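Local coordinates for single-stranded DNA-binding protein DdrB (Deinococcus radiodurans, PDB 4NOE), which binds single-stranded DNA in the DNA damage response and probably promotes the accurate annealing of complementary strands, at residues P102-A111 against E128-R136. Sequence-based numbering, arbitrary orientation.
Sequences PAAIKYSRGA and EYVSLAIFR. With nucleotides of chain F.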
# COMPACT_ATOMS: atom_id res chain seq x y z
N PRO E 102 -30.70 13.15 -6.45
CA PRO E 102 -32.08 12.72 -6.18
C PRO E 102 -32.21 12.34 -4.72
O PRO E 102 -31.20 12.03 -4.10
CB PRO E 102 -32.21 11.45 -7.03
CG PRO E 102 -30.81 10.96 -7.20
CD PRO E 102 -29.99 12.21 -7.33
N ALA E 103 -33.42 12.35 -4.18
CA ALA E 103 -33.64 11.81 -2.85
C ALA E 103 -33.29 10.33 -2.86
O ALA E 103 -33.40 9.67 -3.90
CB ALA E 103 -35.07 12.02 -2.44
N ALA E 104 -32.86 9.79 -1.73
CA ALA E 104 -32.54 8.37 -1.67
C ALA E 104 -32.74 7.83 -0.27
O ALA E 104 -32.71 8.58 0.71
CB ALA E 104 -31.12 8.12 -2.17
N ILE E 105 -32.97 6.53 -0.19
CA ILE E 105 -33.05 5.85 1.10
C ILE E 105 -31.96 4.80 1.06
O ILE E 105 -32.00 3.89 0.22
CB ILE E 105 -34.40 5.17 1.31
CG1 ILE E 105 -35.53 6.14 1.00
CG2 ILE E 105 -34.51 4.66 2.74
CD1 ILE E 105 -35.58 7.31 1.96
N LYS E 106 -30.98 4.93 1.93
CA LYS E 106 -29.82 4.05 1.88
C LYS E 106 -29.79 3.17 3.12
O LYS E 106 -30.08 3.63 4.23
CB LYS E 106 -28.53 4.87 1.76
CG LYS E 106 -27.28 4.03 1.57
CD LYS E 106 -26.04 4.85 1.19
CE LYS E 106 -24.87 3.89 0.97
NZ LYS E 106 -23.55 4.50 0.65
N TYR E 107 -29.46 1.90 2.93
CA TYR E 107 -29.26 0.97 4.02
C TYR E 107 -27.78 0.65 4.07
O TYR E 107 -27.23 0.04 3.12
CB TYR E 107 -30.10 -0.30 3.83
CG TYR E 107 -31.57 -0.03 4.08
CD1 TYR E 107 -32.37 0.57 3.11
CD2 TYR E 107 -32.14 -0.35 5.30
CE1 TYR E 107 -33.70 0.82 3.35
CE2 TYR E 107 -33.49 -0.10 5.55
CZ TYR E 107 -34.25 0.49 4.57
OH TYR E 107 -35.59 0.74 4.82
N SER E 108 -27.14 1.06 5.15
CA SER E 108 -25.69 0.88 5.32
C SER E 108 -25.31 0.78 6.79
O SER E 108 -26.04 1.24 7.68
CB SER E 108 -24.93 2.05 4.69
OG SER E 108 -25.16 3.25 5.42
N ARG E 109 -24.13 0.21 7.04
CA ARG E 109 -23.58 0.09 8.38
C ARG E 109 -22.12 0.54 8.38
O ARG E 109 -21.48 0.66 7.32
CB ARG E 109 -23.63 -1.37 8.84
CG ARG E 109 -22.80 -2.29 7.95
CD ARG E 109 -22.95 -3.78 8.32
NE ARG E 109 -22.28 -4.65 7.34
CZ ARG E 109 -20.97 -4.91 7.34
NH1 ARG E 109 -20.17 -4.37 8.26
NH2 ARG E 109 -20.46 -5.70 6.42
N GLY E 110 -21.59 0.80 9.57
CA GLY E 110 -20.19 1.11 9.70
C GLY E 110 -19.35 -0.12 9.39
O GLY E 110 -19.76 -1.25 9.68
N ALA E 111 -18.18 0.09 8.80
CA ALA E 111 -17.28 -1.01 8.50
C ALA E 111 -16.81 -1.65 9.80
O ALA E 111 -16.63 -0.96 10.81
CB ALA E 111 -16.09 -0.52 7.70
N GLU E 128 -15.89 4.70 7.65
CA GLU E 128 -16.14 3.87 6.48
C GLU E 128 -17.49 3.14 6.59
O GLU E 128 -17.80 2.56 7.62
CB GLU E 128 -15.02 2.85 6.32
CG GLU E 128 -13.62 3.46 6.24
CD GLU E 128 -12.56 2.40 6.08
OE1 GLU E 128 -12.47 1.53 6.98
OE2 GLU E 128 -11.84 2.42 5.06
N TYR E 129 -18.27 3.19 5.51
CA TYR E 129 -19.59 2.58 5.48
C TYR E 129 -19.60 1.38 4.53
O TYR E 129 -18.80 1.31 3.59
CB TYR E 129 -20.65 3.59 5.01
CG TYR E 129 -20.92 4.68 6.00
CD1 TYR E 129 -21.80 4.49 7.06
CD2 TYR E 129 -20.28 5.90 5.89
CE1 TYR E 129 -22.05 5.51 7.98
CE2 TYR E 129 -20.51 6.92 6.81
CZ TYR E 129 -21.39 6.71 7.85
OH TYR E 129 -21.62 7.71 8.75
N VAL E 130 -20.50 0.45 4.78
CA VAL E 130 -20.64 -0.71 3.92
C VAL E 130 -22.09 -0.72 3.53
O VAL E 130 -22.96 -0.63 4.40
CB VAL E 130 -20.30 -2.00 4.67
CG1 VAL E 130 -20.57 -3.22 3.79
CG2 VAL E 130 -18.83 -2.00 5.15
N SER E 131 -22.37 -0.80 2.23
CA SER E 131 -23.74 -0.66 1.73
C SER E 131 -24.47 -1.97 1.49
O SER E 131 -23.93 -2.90 0.90
CB SER E 131 -23.76 0.14 0.42
OG SER E 131 -23.07 1.36 0.56
N LEU E 132 -25.74 -2.02 1.90
CA LEU E 132 -26.59 -3.15 1.55
C LEU E 132 -27.44 -2.80 0.33
O LEU E 132 -27.55 -3.60 -0.62
CB LEU E 132 -27.51 -3.51 2.72
CG LEU E 132 -28.56 -4.58 2.39
CD1 LEU E 132 -27.93 -5.93 2.05
CD2 LEU E 132 -29.54 -4.74 3.55
N ALA E 133 -28.07 -1.63 0.37
CA ALA E 133 -29.07 -1.27 -0.64
C ALA E 133 -29.32 0.23 -0.68
O ALA E 133 -29.20 0.94 0.34
CB ALA E 133 -30.41 -2.03 -0.39
N ILE E 134 -29.68 0.73 -1.85
CA ILE E 134 -30.11 2.12 -1.94
C ILE E 134 -31.36 2.25 -2.79
O ILE E 134 -31.41 1.78 -3.93
CB ILE E 134 -28.99 3.05 -2.44
CG1 ILE E 134 -29.53 4.46 -2.68
CG2 ILE E 134 -28.36 2.52 -3.71
CD1 ILE E 134 -28.44 5.52 -2.69
N PHE E 135 -32.39 2.88 -2.23
CA PHE E 135 -33.63 3.06 -2.97
C PHE E 135 -33.59 4.47 -3.55
O PHE E 135 -33.46 5.47 -2.82
CB PHE E 135 -34.84 2.80 -2.07
CG PHE E 135 -34.91 1.38 -1.55
CD1 PHE E 135 -34.09 0.95 -0.51
CD2 PHE E 135 -35.78 0.46 -2.12
CE1 PHE E 135 -34.13 -0.35 -0.05
CE2 PHE E 135 -35.84 -0.85 -1.66
CZ PHE E 135 -35.01 -1.25 -0.62
N ARG E 136 -33.68 4.54 -4.87
CA ARG E 136 -33.38 5.78 -5.57
C ARG E 136 -33.84 5.77 -7.02
O ARG E 136 -33.43 4.92 -7.81
CB ARG E 136 -31.87 6.05 -5.51
CG ARG E 136 -31.39 7.18 -6.40
CD ARG E 136 -29.92 7.42 -6.18
NE ARG E 136 -29.09 6.31 -6.65
CZ ARG E 136 -27.81 6.16 -6.36
NH1 ARG E 136 -27.19 7.04 -5.58
NH2 ARG E 136 -27.13 5.13 -6.84
P DT F 26 -23.83 12.81 4.15
OP1 DT F 26 -24.63 13.91 4.57
OP2 DT F 26 -22.43 12.85 4.34
O5' DT F 26 -24.32 11.46 4.83
C5' DT F 26 -25.68 11.17 5.15
C4' DT F 26 -25.81 9.79 5.73
O4' DT F 26 -25.26 8.81 4.83
C3' DT F 26 -25.08 9.58 7.06
O3' DT F 26 -25.83 8.78 7.96
C2' DT F 26 -23.87 8.78 6.67
C1' DT F 26 -24.41 7.94 5.52
N1 DT F 26 -23.43 7.44 4.57
C2 DT F 26 -23.57 6.19 4.02
O2 DT F 26 -24.45 5.42 4.33
N3 DT F 26 -22.63 5.87 3.08
C4 DT F 26 -21.58 6.66 2.65
O4 DT F 26 -20.83 6.25 1.79
C5 DT F 26 -21.52 7.97 3.24
C7 DT F 26 -20.43 8.90 2.82
C6 DT F 26 -22.43 8.29 4.16
P DG F 29 -21.53 0.89 13.71
OP1 DG F 29 -22.56 0.63 12.75
OP2 DG F 29 -21.85 1.32 15.04
O5' DG F 29 -20.59 -0.36 13.91
C5' DG F 29 -19.43 -0.54 13.09
C4' DG F 29 -18.30 -1.18 13.86
O4' DG F 29 -17.69 -0.20 14.71
C3' DG F 29 -18.70 -2.35 14.77
O3' DG F 29 -17.67 -3.31 14.97
C2' DG F 29 -18.90 -1.67 16.10
C1' DG F 29 -17.91 -0.52 16.07
N9 DG F 29 -18.45 0.66 16.72
C8 DG F 29 -19.75 0.84 17.14
N7 DG F 29 -19.94 2.00 17.71
C5 DG F 29 -18.70 2.61 17.68
C6 DG F 29 -18.29 3.87 18.16
O6 DG F 29 -18.97 4.74 18.71
N1 DG F 29 -16.95 4.10 17.91
C2 DG F 29 -16.10 3.22 17.28
N2 DG F 29 -14.84 3.62 17.13
N3 DG F 29 -16.47 2.03 16.85
C4 DG F 29 -17.77 1.79 17.07
P DT F 25 -20.37 9.93 -1.28
OP1 DT F 25 -19.17 10.27 -0.55
OP2 DT F 25 -20.75 8.55 -1.56
O5' DT F 25 -21.55 10.57 -0.46
C5' DT F 25 -21.38 11.74 0.33
C4' DT F 25 -22.74 12.28 0.73
O4' DT F 25 -23.67 12.12 -0.37
C3' DT F 25 -23.39 11.60 1.94
O3' DT F 25 -24.09 12.59 2.68
C2' DT F 25 -24.45 10.72 1.29
C1' DT F 25 -24.87 11.64 0.18
N1 DT F 25 -25.71 11.12 -0.91
C2 DT F 25 -25.25 10.09 -1.69
O2 DT F 25 -24.17 9.57 -1.53
N3 DT F 25 -26.11 9.71 -2.69
C4 DT F 25 -27.36 10.24 -2.96
O4 DT F 25 -28.02 9.79 -3.89
C5 DT F 25 -27.77 11.32 -2.09
C7 DT F 25 -29.10 11.95 -2.30
C6 DT F 25 -26.93 11.69 -1.12
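Tyr107 and Phe135 meet rim to rim on the packed face of an antiparallel strand pair, CE1 of Tyr107 lying 3.6 Å from CE1 of Phe135 and the ring planes 72° apart. Register puts both side chains on this face, and CG anti to the carbonyl carbon in each (chi1 -73° and -63°) swings the two rims together; both rings join Trp62, while Phe52 and Phe60 also pack on Phe135. Farther along this face Val130 lies beneath one face of the Arg109 guanidinium, its CG1 3.6 Å from NH2, and Asp115 pairs with the charge. A classic beta bulge shifts the register: Tyr107 O accepts Leu132 N at 2.8 Å and, weakly, Ala133 N at 3.3 Å.

The face of Lys106, Ser108 and Ser131 turns to the DNA. Ser108 OG donates to O2 of DT26 of chain F at 2.5 Å. Tyr129 leads away from strand 104-110 to that thymine, whose N1 lies over the ring centre, 3.6 Å above its plane. A serine in place of this tyrosine would probably leave the base without the ring that covers it and freer to tilt. Toward the more exposed Pro102 end the grip slackens: Arg136 NH1 reaches O4 of DT25 of chain F by a weak 3.3 Å bond, and Pro102 merely touches the arginine's aliphatic chain. Strand 104-110 is flanked across its other edge by strand 84-91, while strand 128-135 pairs beyond this contact with strands 50-52 and 121-122.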